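Local coordinates for general odorant-binding protein 28a (Drosophila melanogaster, PDB 6QQ4) that probably binds and carries small volatile odorants, the floral odour beta-ionone being one whose detection it is involved in, at residues C16-M30 and S37-M49. Numbering follows the deposited sequence.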
# COMPACT_ATOMS: atom_id res chain seq x y z
N CYS A 16 9.35 -9.94 -0.54
CA CYS A 16 8.18 -10.38 -1.31
C CYS A 16 8.46 -10.67 -2.79
O CYS A 16 7.76 -11.47 -3.40
CB CYS A 16 7.08 -9.32 -1.23
SG CYS A 16 6.03 -9.41 0.19
N MET A 17 9.46 -10.01 -3.36
CA MET A 17 9.75 -10.08 -4.80
C MET A 17 9.89 -11.49 -5.41
O MET A 17 9.33 -11.76 -6.48
CB MET A 17 11.03 -9.28 -5.12
CG MET A 17 10.86 -7.78 -5.22
SD MET A 17 12.43 -6.93 -5.53
CE MET A 17 12.99 -7.77 -7.00
N PRO A 18 10.68 -12.38 -4.77
CA PRO A 18 10.88 -13.69 -5.41
C PRO A 18 9.62 -14.53 -5.47
O PRO A 18 9.45 -15.31 -6.39
CB PRO A 18 11.94 -14.36 -4.52
CG PRO A 18 12.64 -13.24 -3.84
CD PRO A 18 11.58 -12.21 -3.61
N GLU A 19 8.73 -14.39 -4.50
CA GLU A 19 7.56 -15.26 -4.50
C GLU A 19 6.48 -14.80 -5.51
O GLU A 19 5.54 -15.54 -5.80
CB GLU A 19 7.00 -15.38 -3.09
CG GLU A 19 6.42 -14.13 -2.51
CD GLU A 19 6.10 -14.30 -1.05
OE1 GLU A 19 7.04 -14.24 -0.22
OE2 GLU A 19 4.91 -14.53 -0.73
N VAL A 20 6.63 -13.61 -6.09
CA VAL A 20 5.73 -13.23 -7.17
C VAL A 20 6.52 -12.98 -8.46
O VAL A 20 5.97 -12.50 -9.47
CB VAL A 20 4.89 -11.99 -6.78
CG1 VAL A 20 4.10 -12.27 -5.49
CG2 VAL A 20 5.76 -10.76 -6.63
N GLY A 21 7.80 -13.34 -8.43
CA GLY A 21 8.67 -13.16 -9.58
C GLY A 21 8.77 -11.73 -10.07
O GLY A 21 8.95 -11.46 -11.27
N ALA A 22 8.65 -10.77 -9.15
CA ALA A 22 8.76 -9.37 -9.53
C ALA A 22 10.22 -8.98 -9.79
O ALA A 22 11.16 -9.69 -9.39
CB ALA A 22 8.16 -8.47 -8.47
N THR A 23 10.40 -7.83 -10.44
CA THR A 23 11.73 -7.36 -10.84
C THR A 23 12.10 -6.05 -10.17
O THR A 23 11.27 -5.41 -9.50
CB THR A 23 11.81 -7.13 -12.36
OG1 THR A 23 10.89 -6.09 -12.73
CG2 THR A 23 11.47 -8.41 -13.11
N ASP A 24 13.35 -5.63 -10.35
CA ASP A 24 13.79 -4.35 -9.83
C ASP A 24 12.95 -3.20 -10.38
O ASP A 24 12.75 -2.21 -9.70
CB ASP A 24 15.26 -4.09 -10.14
CG ASP A 24 16.20 -4.70 -9.11
OD1 ASP A 24 15.94 -5.83 -8.63
OD2 ASP A 24 17.19 -4.03 -8.75
N ALA A 25 12.47 -3.32 -11.62
CA ALA A 25 11.64 -2.27 -12.19
C ALA A 25 10.34 -2.15 -11.38
O ALA A 25 9.85 -1.04 -11.15
CB ALA A 25 11.33 -2.54 -13.65
N ASP A 26 9.82 -3.30 -10.96
CA ASP A 26 8.60 -3.34 -10.16
C ASP A 26 8.80 -2.68 -8.81
O ASP A 26 7.91 -1.98 -8.31
CB ASP A 26 8.14 -4.78 -9.96
CG ASP A 26 7.69 -5.42 -11.23
OD1 ASP A 26 7.08 -4.73 -12.07
OD2 ASP A 26 7.92 -6.64 -11.37
N LEU A 27 9.95 -2.95 -8.20
CA LEU A 27 10.32 -2.33 -6.94
C LEU A 27 10.43 -0.80 -7.09
O LEU A 27 10.00 -0.06 -6.21
CB LEU A 27 11.65 -2.90 -6.45
CG LEU A 27 11.90 -2.89 -4.95
CD1 LEU A 27 10.89 -3.79 -4.29
CD2 LEU A 27 13.32 -3.35 -4.65
N GLN A 28 11.00 -0.34 -8.20
CA GLN A 28 11.18 1.10 -8.41
C GLN A 28 9.83 1.82 -8.56
O GLN A 28 9.63 2.90 -7.98
CB GLN A 28 12.07 1.37 -9.63
CG GLN A 28 13.25 2.30 -9.32
CD GLN A 28 14.32 2.27 -10.40
OE1 GLN A 28 14.59 1.23 -11.00
NE2 GLN A 28 14.93 3.42 -10.66
N GLU A 29 8.91 1.22 -9.30
CA GLU A 29 7.56 1.78 -9.38
C GLU A 29 6.93 1.97 -8.01
O GLU A 29 6.24 2.96 -7.77
CB GLU A 29 6.66 0.90 -10.26
CG GLU A 29 7.12 0.84 -11.68
CD GLU A 29 6.13 0.15 -12.60
OE1 GLU A 29 5.31 -0.67 -12.13
OE2 GLU A 29 6.16 0.46 -13.80
N MET A 30 7.17 1.03 -7.10
CA MET A 30 6.63 1.15 -5.75
C MET A 30 7.22 2.32 -4.96
O MET A 30 6.46 3.09 -4.37
CB MET A 30 6.88 -0.13 -4.95
CG MET A 30 5.83 -1.20 -5.06
SD MET A 30 6.07 -2.45 -3.76
CE MET A 30 5.61 -1.56 -2.28
N SER A 37 2.88 -1.31 -13.40
CA SER A 37 2.74 -1.48 -14.85
C SER A 37 2.75 -2.96 -15.24
O SER A 37 2.55 -3.29 -16.40
CB SER A 37 3.85 -0.74 -15.60
OG SER A 37 5.12 -1.30 -15.31
N THR A 38 2.97 -3.85 -14.27
CA THR A 38 2.94 -5.30 -14.51
C THR A 38 2.08 -6.00 -13.47
O THR A 38 1.87 -5.46 -12.38
CB THR A 38 4.36 -5.94 -14.49
OG1 THR A 38 4.85 -5.95 -13.15
CG2 THR A 38 5.35 -5.15 -15.37
N TYR A 39 1.58 -7.19 -13.80
CA TYR A 39 0.76 -7.99 -12.88
C TYR A 39 1.55 -8.43 -11.66
O TYR A 39 1.05 -8.43 -10.53
CB TYR A 39 0.18 -9.20 -13.61
CG TYR A 39 -0.76 -10.04 -12.79
CD1 TYR A 39 -2.05 -9.60 -12.52
CD2 TYR A 39 -0.37 -11.27 -12.30
CE1 TYR A 39 -2.91 -10.36 -11.76
CE2 TYR A 39 -1.22 -12.05 -11.57
CZ TYR A 39 -2.48 -11.59 -11.29
OH TYR A 39 -3.30 -12.40 -10.53
N ALA A 40 2.80 -8.83 -11.89
CA ALA A 40 3.70 -9.22 -10.81
C ALA A 40 3.89 -8.08 -9.82
O ALA A 40 3.96 -8.30 -8.61
CB ALA A 40 5.05 -9.66 -11.38
N GLY A 41 3.98 -6.85 -10.33
CA GLY A 41 4.08 -5.68 -9.48
C GLY A 41 2.81 -5.47 -8.66
O GLY A 41 2.86 -5.04 -7.52
N LYS A 42 1.66 -5.77 -9.25
CA LYS A 42 0.41 -5.78 -8.48
C LYS A 42 0.44 -6.85 -7.39
O LYS A 42 -0.04 -6.65 -6.26
CB LYS A 42 -0.79 -6.03 -9.39
CG LYS A 42 -1.03 -4.96 -10.45
CD LYS A 42 -2.28 -5.30 -11.26
CE LYS A 42 -2.50 -4.30 -12.36
NZ LYS A 42 -3.68 -4.70 -13.20
N CYS A 43 0.98 -8.01 -7.74
CA CYS A 43 1.07 -9.08 -6.76
C CYS A 43 2.15 -8.73 -5.72
O CYS A 43 2.03 -9.09 -4.56
CB CYS A 43 1.37 -10.43 -7.43
SG CYS A 43 -0.01 -11.14 -8.37
N LEU A 44 3.20 -8.03 -6.13
CA LEU A 44 4.21 -7.57 -5.17
C LEU A 44 3.50 -6.71 -4.13
O LEU A 44 3.62 -6.91 -2.93
CB LEU A 44 5.34 -6.80 -5.86
CG LEU A 44 6.39 -6.15 -4.96
CD1 LEU A 44 7.13 -7.20 -4.13
CD2 LEU A 44 7.37 -5.33 -5.78
N ARG A 45 2.73 -5.76 -4.61
CA ARG A 45 1.99 -4.87 -3.73
C ARG A 45 1.02 -5.60 -2.81
O ARG A 45 0.90 -5.23 -1.64
CB ARG A 45 1.27 -3.82 -4.56
CG ARG A 45 2.29 -2.85 -5.13
CD ARG A 45 1.78 -2.08 -6.32
NE ARG A 45 2.89 -1.46 -7.04
CZ ARG A 45 2.87 -0.21 -7.50
NH1 ARG A 45 1.79 0.56 -7.29
NH2 ARG A 45 3.93 0.27 -8.14
N ALA A 46 0.36 -6.65 -3.30
CA ALA A 46 -0.52 -7.45 -2.45
C ALA A 46 0.26 -8.09 -1.30
O ALA A 46 -0.20 -8.13 -0.17
CB ALA A 46 -1.22 -8.53 -3.25
N CYS A 47 1.44 -8.59 -1.63
CA CYS A 47 2.29 -9.28 -0.67
C CYS A 47 2.76 -8.33 0.44
O CYS A 47 2.80 -8.68 1.61
CB CYS A 47 3.49 -9.91 -1.38
SG CYS A 47 4.64 -10.84 -0.30
N VAL A 48 3.11 -7.11 0.06
CA VAL A 48 3.47 -6.10 1.04
C VAL A 48 2.27 -5.70 1.91
O VAL A 48 2.38 -5.65 3.14
CB VAL A 48 4.03 -4.84 0.35
CG1 VAL A 48 4.18 -3.72 1.36
CG2 VAL A 48 5.37 -5.18 -0.29
N MET A 49 1.14 -5.41 1.29
CA MET A 49 -0.04 -4.99 2.03
C MET A 49 -0.49 -6.06 3.02
O MET A 49 -0.88 -5.76 4.15
CB MET A 49 -1.18 -4.64 1.07
CG MET A 49 -1.01 -3.31 0.34
SD MET A 49 -2.44 -2.95 -0.69
CE MET A 49 -1.88 -1.48 -1.57
O HOH W 1 5.19 -2.24 -8.67
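Thr38 OG1 is gripped twice: it donates across the contact to Asp26 OD1 at 2.8 Å and accepts the capping bond from Gly41 N of its own helix at 3.1 Å. Thr38 is the N-cap of helix 39-52, and its capping oxygen thus ties that helix start to helix 24-31. The hydroxyl meets OD1 from above the carboxylate plane, 38° out of it. The other oxygen, Asp26 OD2, accepts Thr23 N on its anti side, tilted out of the carboxylate plane, at 2.9 Å. Asp26 is therefore gripped at both oxygens, which fixes the rotation of its carboxylate. Gly41 brings its bare CA against Asp26, with CG of the acid resting over it.

Glu29 grips Ser37 with both oxygens, each met on its syn side. OE1 accepts Ser37 N at 2.8 Å, and OE2 accepts Ser37 OG. Beside Glu29 runs Arg45, its guanidinium edge meeting Glu29 CB in plane. A water joins Asp26 O to Arg45 NH2, while Arg45 NH1 bonds to Gln34 O. The Met30 and Arg45 side chains run alongside each other, pointing opposite ways, with Met30 CG against Arg45 NE.

Leu44 is the apolar centre, a knob among Cys16, Met17, Val20 and Met30. With CG anti to the backbone N (chi1 174°), it sends CD1 to Cys16 CB at 3.6 Å and CD2 to Met30 SD at 3.8 Å. Val20 puts CG1 on Cys43 CB, and Ala40 CB meets Val20 O within the Schellman motif that ends helix 2-20, where Gly21 takes positive phi. Cys16 and Cys47 close the far end by a disulfide, SG to SG 2.1 Å, with chi3 -79°. Cys43, one turn earlier, is bonded to Cys101 on helix 100-117. Two disulfides from one helix, joining it to helices before and after it, are characteristic of the all-helical insect odorant-binding (PBP/GOBP) fold.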